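Local coordinates for actin-binding protein (Saccharomyces cerevisiae, PDB 1JO8) that regulates ARP2/3 complex-mediated actin assembly and binds actin filaments, its C-terminal SH3 domain, the part given here, docking partner proteins, at residues L48-S51 with N52-S55; G38-E41 with K42-S45; A11-D14 with N15-T18. All coordinates share one frame; numbering follows the deposited sequence.

Contact 1: residues L48-S51 with N52-S55; sequences LFPS and NYVS. With SO4 (sulfate ion), chain C.
Tyr53 lies obliquely across the side chain of Pro50, three residues back along the chain. Its CB already rests on the Pro50 carbonyl, Tyr53 CB being 3.6 Å from Pro50 O. CG, turned anti to the carbonyl carbon and beside the backbone N (chi1 -79°), brings the ring back against the proline, and the CD1-CE1 side of the ring does the touching: Tyr53 CD1 comes to 3.7 Å from Pro50 CB, and Tyr53 CE1 to 3.9 Å from Pro50 CG. The backbone beneath is a short 3-10 turn held by two successive bonds, Tyr53 N to Pro50 O (3.1 Å) and the longer Val54 N to Ser51 O (3.3 Å). A water accepts from Asn52 ND2 and is also hydrogen-bonded to Ser51 OG, bridging the two side chains. On the core side, Val54 CG1 comes within 3.6 Å of Phe49 CE2, the two side chains crossing at about a right angle. At the far end Ser55 OG donates to O2 of a sulfate ion, 2.8 Å away, probably taken up from the crystallisation liquor. In SH3 domains this proline and tyrosine belong to the peptide-binding face, consistent with Tyr9 meeting Tyr53 edge-to-face and touching Pro50 here. The turn joins strand 46-50 to strand 54-56, with Trp35 against Pro50, while Trp36 and Ile25 of strands 35-40 and 24-29 pack on Phe49 and Val54.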
ATOM      1  N   LEU A  48       1.621   4.618  -5.024  1.00  5.80           N
ATOM      2  CA  LEU A  48       0.741   3.625  -5.583  1.00  6.55           C
ATOM      3  C   LEU A  48       1.196   2.219  -5.243  1.00  6.66           C
ATOM      4  O   LEU A  48       2.398   1.952  -5.072  1.00  7.31           O
ATOM      5  CB  LEU A  48       0.727   3.764  -7.103  1.00  7.28           C
ATOM      6  CG  LEU A  48       0.056   5.002  -7.668  1.00  8.48           C
ATOM      7  CD1 LEU A  48       0.391   5.125  -9.127  1.00 12.44           C
ATOM      8  CD2 LEU A  48      -1.453   4.918  -7.467  1.00 11.12           C
ATOM      9  N   PHE A  49       0.240   1.301  -5.194  1.00  6.38           N
ATOM     10  CA  PHE A  49       0.559  -0.085  -4.942  1.00  6.72           C
ATOM     11  C   PHE A  49      -0.558  -0.932  -5.512  1.00  7.43           C
ATOM     12  O   PHE A  49      -1.697  -0.447  -5.632  1.00  6.71           O
ATOM     13  CB  PHE A  49       0.748  -0.357  -3.447  1.00  7.78           C
ATOM     14  CG  PHE A  49      -0.475  -0.110  -2.620  1.00  7.66           C
ATOM     15  CD1 PHE A  49      -0.823   1.157  -2.185  1.00  7.79           C
ATOM     16  CD2 PHE A  49      -1.334  -1.144  -2.326  1.00  7.61           C
ATOM     17  CE1 PHE A  49      -1.979   1.359  -1.453  1.00  7.15           C
ATOM     18  CE2 PHE A  49      -2.478  -0.933  -1.601  1.00  8.02           C
ATOM     19  CZ  PHE A  49      -2.809   0.311  -1.164  1.00  8.19           C
ATOM     20  N   PRO A  50      -0.263  -2.179  -5.884  1.00  7.71           N
ATOM     21  CA  PRO A  50      -1.302  -3.037  -6.452  1.00  8.12           C
ATOM     22  C   PRO A  50      -2.217  -3.498  -5.341  1.00  8.70           C
ATOM     23  O   PRO A  50      -1.798  -3.961  -4.287  1.00  8.35           O
ATOM     24  CB  PRO A  50      -0.503  -4.200  -7.072  1.00  9.53           C
ATOM     25  CG  PRO A  50       0.917  -3.781  -7.045  1.00 10.13           C
ATOM     26  CD  PRO A  50       1.047  -2.857  -5.867  1.00  8.96           C
ATOM     27  N   SER A  51      -3.517  -3.340  -5.561  1.00  8.66           N
ATOM     28  CA  SER A  51      -4.488  -3.579  -4.503  1.00  8.95           C
ATOM     29  C   SER A  51      -4.478  -5.000  -3.952  1.00  8.50           C
ATOM     30  O   SER A  51      -4.772  -5.212  -2.771  1.00  8.47           O
ATOM     31  CB  SER A  51      -5.875  -3.229  -5.016  1.00  9.51           C
ATOM     32  OG  SER A  51      -6.252  -4.140  -6.013  1.00 12.44           O
ATOM     33  N   ASN A  52      -4.126  -5.988  -4.768  1.00  8.47           N
ATOM     34  CA  ASN A  52      -4.153  -7.359  -4.295  1.00  9.25           C
ATOM     35  C   ASN A  52      -3.030  -7.684  -3.290  1.00  9.34           C
ATOM     36  O   ASN A  52      -2.992  -8.764  -2.721  1.00 10.23           O
ATOM     37  CB  ASN A  52      -4.161  -8.358  -5.493  1.00  9.63           C
ATOM     38  CG  ASN A  52      -5.386  -8.138  -6.477  0.60 10.51           C
ATOM     39  OD1 ASN A  52      -6.343  -8.881  -6.433  0.60 12.92           O
ATOM     40  ND2 ASN A  52      -5.326  -7.111  -7.337  0.75 10.04           N
ATOM     41  N   TYR A  53      -2.104  -6.762  -3.039  1.00  7.90           N
ATOM     42  CA  TYR A  53      -1.058  -7.015  -2.052  1.00  8.24           C
ATOM     43  C   TYR A  53      -1.499  -6.738  -0.613  1.00  7.92           C
ATOM     44  O   TYR A  53      -0.732  -7.014   0.298  1.00  8.24           O
ATOM     45  CB  TYR A  53       0.230  -6.232  -2.355  1.00  7.92           C
ATOM     46  CG  TYR A  53       1.053  -6.860  -3.434  1.00  7.65           C
ATOM     47  CD1 TYR A  53       0.639  -6.843  -4.763  1.00  8.77           C
ATOM     48  CD2 TYR A  53       2.238  -7.480  -3.143  1.00  7.71           C
ATOM     49  CE1 TYR A  53       1.388  -7.439  -5.753  1.00  8.37           C
ATOM     50  CE2 TYR A  53       2.993  -8.075  -4.126  1.00  8.31           C
ATOM     51  CZ  TYR A  53       2.559  -8.055  -5.431  1.00  7.79           C
ATOM     52  OH  TYR A  53       3.326  -8.674  -6.401  1.00 10.79           O
ATOM     53  N   VAL A  54      -2.684  -6.176  -0.406  1.00  7.85           N
ATOM     54  CA  VAL A  54      -3.139  -5.817   0.938  1.00  7.63           C
ATOM     55  C   VAL A  54      -4.534  -6.340   1.218  1.00  7.24           C
ATOM     56  O   VAL A  54      -5.290  -6.678   0.308  1.00  9.57           O
ATOM     57  CB  VAL A  54      -3.135  -4.266   1.168  1.00  7.95           C
ATOM     58  CG1 VAL A  54      -1.815  -3.638   0.735  1.00  8.53           C
ATOM     59  CG2 VAL A  54      -4.277  -3.613   0.445  1.00  8.27           C
ATOM     60  N   SER A  55      -4.879  -6.380   2.492  1.00  7.37           N
ATOM     61  CA  SER A  55      -6.204  -6.726   2.961  1.00  8.49           C
ATOM     62  C   SER A  55      -6.678  -5.639   3.930  1.00  8.23           C
ATOM     63  O   SER A  55      -5.942  -5.311   4.838  1.00  7.67           O
ATOM     64  CB  SER A  55      -6.136  -8.066   3.665  1.00 10.31           C
ATOM     65  OG  SER A  55      -7.358  -8.341   4.288  1.00 14.25           O
TER
HETATM   66  S   SO4 C 401      -8.853 -10.015   1.333  0.70 23.01           S
HETATM   67  O1  SO4 C 401      -7.751 -10.960   1.219  0.70 24.17           O
HETATM   68  O2  SO4 C 401      -9.177  -9.799   2.740  0.70 23.82           O
HETATM   69  O3  SO4 C 401      -8.442  -8.757   0.734  0.70 21.12           O
HETATM   70  O4  SO4 C 401     -10.033 -10.534   0.619  0.70 22.59           O
HETATM   71  O   HOH W   1      -7.632  -5.634  -8.571  1.00 25.85           O

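Contact 2: residues G38-E41 with K42-S45; sequences GELE and KDGS
Glu39 meets the returning chain through its backbone and the inner half of its side chain: its CA-H points at Ser45 O, 3.2 Å from Glu39 CA, and CG lies against the same carbonyl oxygen. With CG anti to N (chi1 172°) and the chain extended, OE2 is carried alongside the CA of Gly44. Leu40 follows and bears most of the contact. Its N donates to Ser45 O (2.8 Å), and its own O accepts from Gly44 N at 3.0 Å. Its side chain lies over the polar groups of the turn, Leu40 CB 3.3 Å from Asp43 OD1 and CD1 3.4 Å from Ser45 OG. Asp43 OD1 is gripped twice from one face, by Ser45 N at 2.9 Å in an Asx turn and by Ser45 OG at 2.7 Å, which should help hold the aspartate's rotation. Glu41 then starts the reversal, and Gly44 completes it with a positive phi of 78°. This is the distal hairpin of the SH3 fold, linking strands 35-40 and 46-50. Leu40 faces inward onto Ile25, Leu17 and Phe19, Glu41 reaches Lys24 and Ile26 of strand 24-29, and Lys42 forms a salt bridge with Asp23.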
ATOM      1  N   GLY A  38      -1.762   5.065  -1.152  1.00  5.03           N
ATOM      2  CA  GLY A  38      -1.796   5.046   0.290  1.00  5.89           C
ATOM      3  C   GLY A  38      -0.509   5.566   0.888  1.00  5.33           C
ATOM      4  O   GLY A  38       0.414   5.953   0.167  1.00  5.70           O
ATOM      5  N   GLU A  39      -0.468   5.544   2.206  1.00  5.92           N
ATOM      6  CA  GLU A  39       0.643   6.049   2.986  1.00  5.49           C
ATOM      7  C   GLU A  39       1.133   4.959   3.925  1.00  4.99           C
ATOM      8  O   GLU A  39       0.341   4.309   4.600  1.00  6.30           O
ATOM      9  CB  GLU A  39       0.174   7.250   3.789  1.00  6.07           C
ATOM     10  CG  GLU A  39       1.186   7.763   4.796  1.00  7.22           C
ATOM     11  CD  GLU A  39       0.665   8.879   5.690  1.00  9.03           C
ATOM     12  OE1 GLU A  39      -0.379   9.471   5.335  1.00 11.05           O
ATOM     13  OE2 GLU A  39       1.344   9.192   6.707  1.00 10.03           O
ATOM     14  N   LEU A  40       2.429   4.730   4.007  1.00  5.51           N
ATOM     15  CA  LEU A  40       2.885   3.746   4.977  1.00  5.91           C
ATOM     16  C   LEU A  40       2.761   4.244   6.400  1.00  6.06           C
ATOM     17  O   LEU A  40       3.242   5.331   6.732  1.00  5.70           O
ATOM     18  CB  LEU A  40       4.323   3.338   4.745  1.00  7.52           C
ATOM     19  CG  LEU A  40       4.634   2.655   3.423  1.00  9.49           C
ATOM     20  CD1 LEU A  40       6.080   2.153   3.404  1.00 11.52           C
ATOM     21  CD2 LEU A  40       3.684   1.553   3.105  1.00 12.86           C
ATOM     22  N   GLU A  41       2.196   3.418   7.269  1.00  5.61           N
ATOM     23  CA  GLU A  41       2.185   3.745   8.677  1.00  6.22           C
ATOM     24  C   GLU A  41       3.613   3.945   9.194  1.00  5.62           C
ATOM     25  O   GLU A  41       3.873   4.806  10.048  1.00  6.64           O
ATOM     26  CB  GLU A  41       1.534   2.588   9.457  1.00  6.53           C
ATOM     27  CG  GLU A  41       1.553   2.795  10.958  1.00  7.80           C
ATOM     28  CD  GLU A  41       1.396   1.524  11.811  0.50  9.36           C
ATOM     29  OE1 GLU A  41       1.627   0.398  11.325  0.55  9.57           O
ATOM     30  OE2 GLU A  41       0.986   1.664  12.988  0.50 11.77           O
ATOM     31  N   LYS A  42       4.548   3.134   8.726  1.00  5.59           N
ATOM     32  CA  LYS A  42       5.852   3.140   9.390  1.00  5.98           C
ATOM     33  C   LYS A  42       6.728   4.332   9.104  1.00  5.56           C
ATOM     34  O   LYS A  42       7.639   4.626   9.886  1.00  5.73           O
ATOM     35  CB  LYS A  42       6.606   1.840   9.117  1.00  7.35           C
ATOM     36  CG  LYS A  42       7.119   1.712   7.715  1.00  9.03           C
ATOM     37  CD  LYS A  42       7.616   0.278   7.452  1.00 10.20           C
ATOM     38  CE  LYS A  42       8.237   0.117   6.099  1.00 12.04           C
ATOM     39  NZ  LYS A  42       8.709  -1.279   5.935  1.00 11.51           N
ATOM     40  N   ASP A  43       6.505   5.041   7.998  1.00  6.04           N
ATOM     41  CA  ASP A  43       7.404   6.126   7.626  1.00  7.14           C
ATOM     42  C   ASP A  43       6.767   7.318   6.944  1.00  7.35           C
ATOM     43  O   ASP A  43       7.480   8.239   6.589  1.00  7.90           O
ATOM     44  CB  ASP A  43       8.582   5.596   6.788  1.00  8.31           C
ATOM     45  CG  ASP A  43       8.200   5.047   5.439  1.00  9.40           C
ATOM     46  OD1 ASP A  43       7.052   5.251   4.959  1.00  8.28           O
ATOM     47  OD2 ASP A  43       9.036   4.378   4.779  1.00 12.14           O
ATOM     48  N   GLY A  44       5.459   7.309   6.709  1.00  6.63           N
ATOM     49  CA  GLY A  44       4.836   8.455   6.070  1.00  7.10           C
ATOM     50  C   GLY A  44       5.029   8.547   4.574  1.00  6.85           C
ATOM     51  O   GLY A  44       4.549   9.502   3.979  1.00  7.54           O
ATOM     52  N   SER A  45       5.703   7.592   3.938  1.00  6.17           N
ATOM     53  CA  SER A  45       5.879   7.629   2.475  1.00  6.15           C
ATOM     54  C   SER A  45       4.531   7.353   1.816  1.00  6.44           C
ATOM     55  O   SER A  45       3.690   6.683   2.378  1.00  6.00           O
ATOM     56  CB  SER A  45       6.940   6.642   1.997  1.00  7.86           C
ATOM     57  OG  SER A  45       6.649   5.315   2.308  1.00  8.57           O
TER

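Contact 3: residues A11-D14 with N15-T18; sequences AAED and NELT
Glu13 O accepts from Glu16 N at 3.2 Å, closing a type I beta turn. Glu16 then sends its side chain back across the loop. Glu16 CB packs 3.7 Å from Ala11 CB. From there CG, anti to the carbonyl carbon (chi1 -68°), and an extended chain carry Glu16 OE1 to Ala12 N at 2.9 Å. The bond is nearly straight, but the N-H comes in 47° above the carboxylate plane; Tyr9 OH is bonded to the same OE1. Glu16 OE2 lies 3.5 Å from Glu13 CG, and the bend of Glu13 at chi2 leads its carboxylate away, the two planes 76° apart. At the open end Thr18 OG1 accepts from Ala11 N at 3.1 Å and also touches Ala11 CB. A leucine in place of Glu16 would probably leave Ala12 N and the Tyr9 hydroxyl without their shared partner and let the Ala11-Glu13 arm shift. In this part of the SH3 RT loop, side-chain oxygens of Glu16 and Thr18 thus add to the backbone bonds that hold the loop. The acidic tips of Glu13 and Glu16, their OE2 atoms 5.3 Å apart, are likely to give this surface a negative potential, as would suit basic ligands.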
ATOM      1  N   ALA A  11       8.688  -1.619  -5.039  1.00  6.74           N
ATOM      2  CA  ALA A  11       8.443  -0.630  -6.069  1.00  7.16           C
ATOM      3  C   ALA A  11       9.304  -0.891  -7.292  1.00  7.39           C
ATOM      4  O   ALA A  11      10.444  -1.318  -7.190  1.00  7.95           O
ATOM      5  CB  ALA A  11       8.762   0.754  -5.556  1.00  6.74           C
ATOM      6  N   ALA A  12       8.767  -0.534  -8.447  1.00  8.05           N
ATOM      7  CA  ALA A  12       9.507  -0.565  -9.696  1.00  8.73           C
ATOM      8  C   ALA A  12       9.491   0.806 -10.353  1.00  8.86           C
ATOM      9  O   ALA A  12      10.057   0.983 -11.424  1.00  9.55           O
ATOM     10  CB  ALA A  12       8.918  -1.605 -10.652  1.00 10.62           C
ATOM     11  N   GLU A  13       8.804   1.769  -9.748  1.00  7.85           N
ATOM     12  CA  GLU A  13       8.703   3.115 -10.303  1.00  7.46           C
ATOM     13  C   GLU A  13       8.779   4.104  -9.163  1.00  7.21           C
ATOM     14  O   GLU A  13       8.464   3.766  -8.017  1.00  7.02           O
ATOM     15  CB  GLU A  13       7.385   3.340 -11.068  1.00  8.89           C
ATOM     16  CG  GLU A  13       7.111   2.391 -12.204  1.00 10.33           C
ATOM     17  CD  GLU A  13       8.108   2.488 -13.358  1.00 13.00           C
ATOM     18  OE1 GLU A  13       8.770   3.539 -13.499  1.00 13.76           O
ATOM     19  OE2 GLU A  13       8.199   1.511 -14.124  1.00 14.11           O
ATOM     20  N   ASP A  14       9.087   5.363  -9.474  1.00  7.63           N
ATOM     21  CA  ASP A  14       9.243   6.384  -8.454  1.00  8.76           C
ATOM     22  C   ASP A  14       7.959   6.722  -7.722  1.00  9.01           C
ATOM     23  O   ASP A  14       8.012   7.199  -6.599  1.00 11.09           O
ATOM     24  CB  ASP A  14       9.798   7.670  -9.049  1.00  9.42           C
ATOM     25  CG  ASP A  14      11.200   7.513  -9.551  1.00 10.23           C
ATOM     26  OD1 ASP A  14      12.018   6.780  -8.943  1.00  8.98           O
ATOM     27  OD2 ASP A  14      11.604   8.159 -10.539  1.00 15.29           O
ATOM     28  N   ASN A  15       6.813   6.450  -8.349  1.00  8.79           N
ATOM     29  CA  ASN A  15       5.517   6.786  -7.750  1.00  8.82           C
ATOM     30  C   ASN A  15       4.893   5.660  -6.921  1.00  8.51           C
ATOM     31  O   ASN A  15       3.761   5.802  -6.468  1.00  8.46           O
ATOM     32  CB  ASN A  15       4.529   7.283  -8.825  1.00 10.19           C
ATOM     33  CG  ASN A  15       4.161   6.220  -9.824  1.00 11.89           C
ATOM     34  OD1 ASN A  15       4.538   5.085  -9.714  1.00 12.59           O
ATOM     35  ND2 ASN A  15       3.379   6.609 -10.838  1.00 17.29           N
ATOM     36  N   GLU A  16       5.640   4.581  -6.678  1.00  7.57           N
ATOM     37  CA  GLU A  16       5.119   3.416  -5.970  1.00  7.24           C
ATOM     38  C   GLU A  16       5.656   3.309  -4.559  1.00  6.99           C
ATOM     39  O   GLU A  16       6.736   3.815  -4.242  1.00  8.38           O
ATOM     40  CB  GLU A  16       5.501   2.143  -6.726  1.00  7.24           C
ATOM     41  CG  GLU A  16       4.787   2.049  -8.056  1.00  7.98           C
ATOM     42  CD  GLU A  16       5.216   0.888  -8.908  1.00  8.64           C
ATOM     43  OE1 GLU A  16       5.917  -0.002  -8.389  1.00  8.85           O
ATOM     44  OE2 GLU A  16       4.837   0.861 -10.099  1.00  9.78           O
ATOM     45  N   LEU A  17       4.880   2.654  -3.690  1.00  6.57           N
ATOM     46  CA  LEU A  17       5.350   2.274  -2.358  1.00  6.27           C
ATOM     47  C   LEU A  17       6.191   1.012  -2.437  1.00  6.08           C
ATOM     48  O   LEU A  17       6.107   0.232  -3.389  1.00  6.93           O
ATOM     49  CB  LEU A  17       4.168   1.951  -1.452  1.00  7.48           C
ATOM     50  CG  LEU A  17       3.218   3.080  -1.083  1.00  8.46           C
ATOM     51  CD1 LEU A  17       2.035   2.583  -0.263  1.00  9.37           C
ATOM     52  CD2 LEU A  17       3.978   4.098  -0.301  1.00  8.23           C
ATOM     53  N   THR A  18       6.982   0.816  -1.405  1.00  6.28           N
ATOM     54  CA  THR A  18       7.705  -0.415  -1.128  1.00  6.87           C
ATOM     55  C   THR A  18       7.332  -0.805   0.297  1.00  6.91           C
ATOM     56  O   THR A  18       7.379   0.033   1.182  1.00  8.01           O
ATOM     57  CB  THR A  18       9.223  -0.193  -1.223  1.00  7.69           C
ATOM     58  OG1 THR A  18       9.564   0.062  -2.582  1.00  7.97           O
ATOM     59  CG2 THR A  18      10.023  -1.426  -0.786  1.00  8.13           C
TER
HETATM   60  O   HOH W   2       9.604   4.412  -5.407  1.00 15.14           O

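From the N terminus, the chain leaves strand 3-5 and folds first through contact 3, a turn within the long RT loop ahead of strand 24-29. Contact 2 comes next and closes the distal hairpin between strands 35-40 and 46-50; contact 1 then carries strand 46-50 round a 3-10 turn into strand 54-56. The three follow in series, none nested in or crossing another, yet they touch in space. Probable backbone hydrogen bonds tie Leu48 to Asn15 and Leu17, seating contact 3 beside contact 1, and Leu17 CD1 packs on both Phe49 and Leu40. Contacts 1 and 2, on opposite sides of the domain centre, meet directly where Phe49 CE1 approaches Gly38 N.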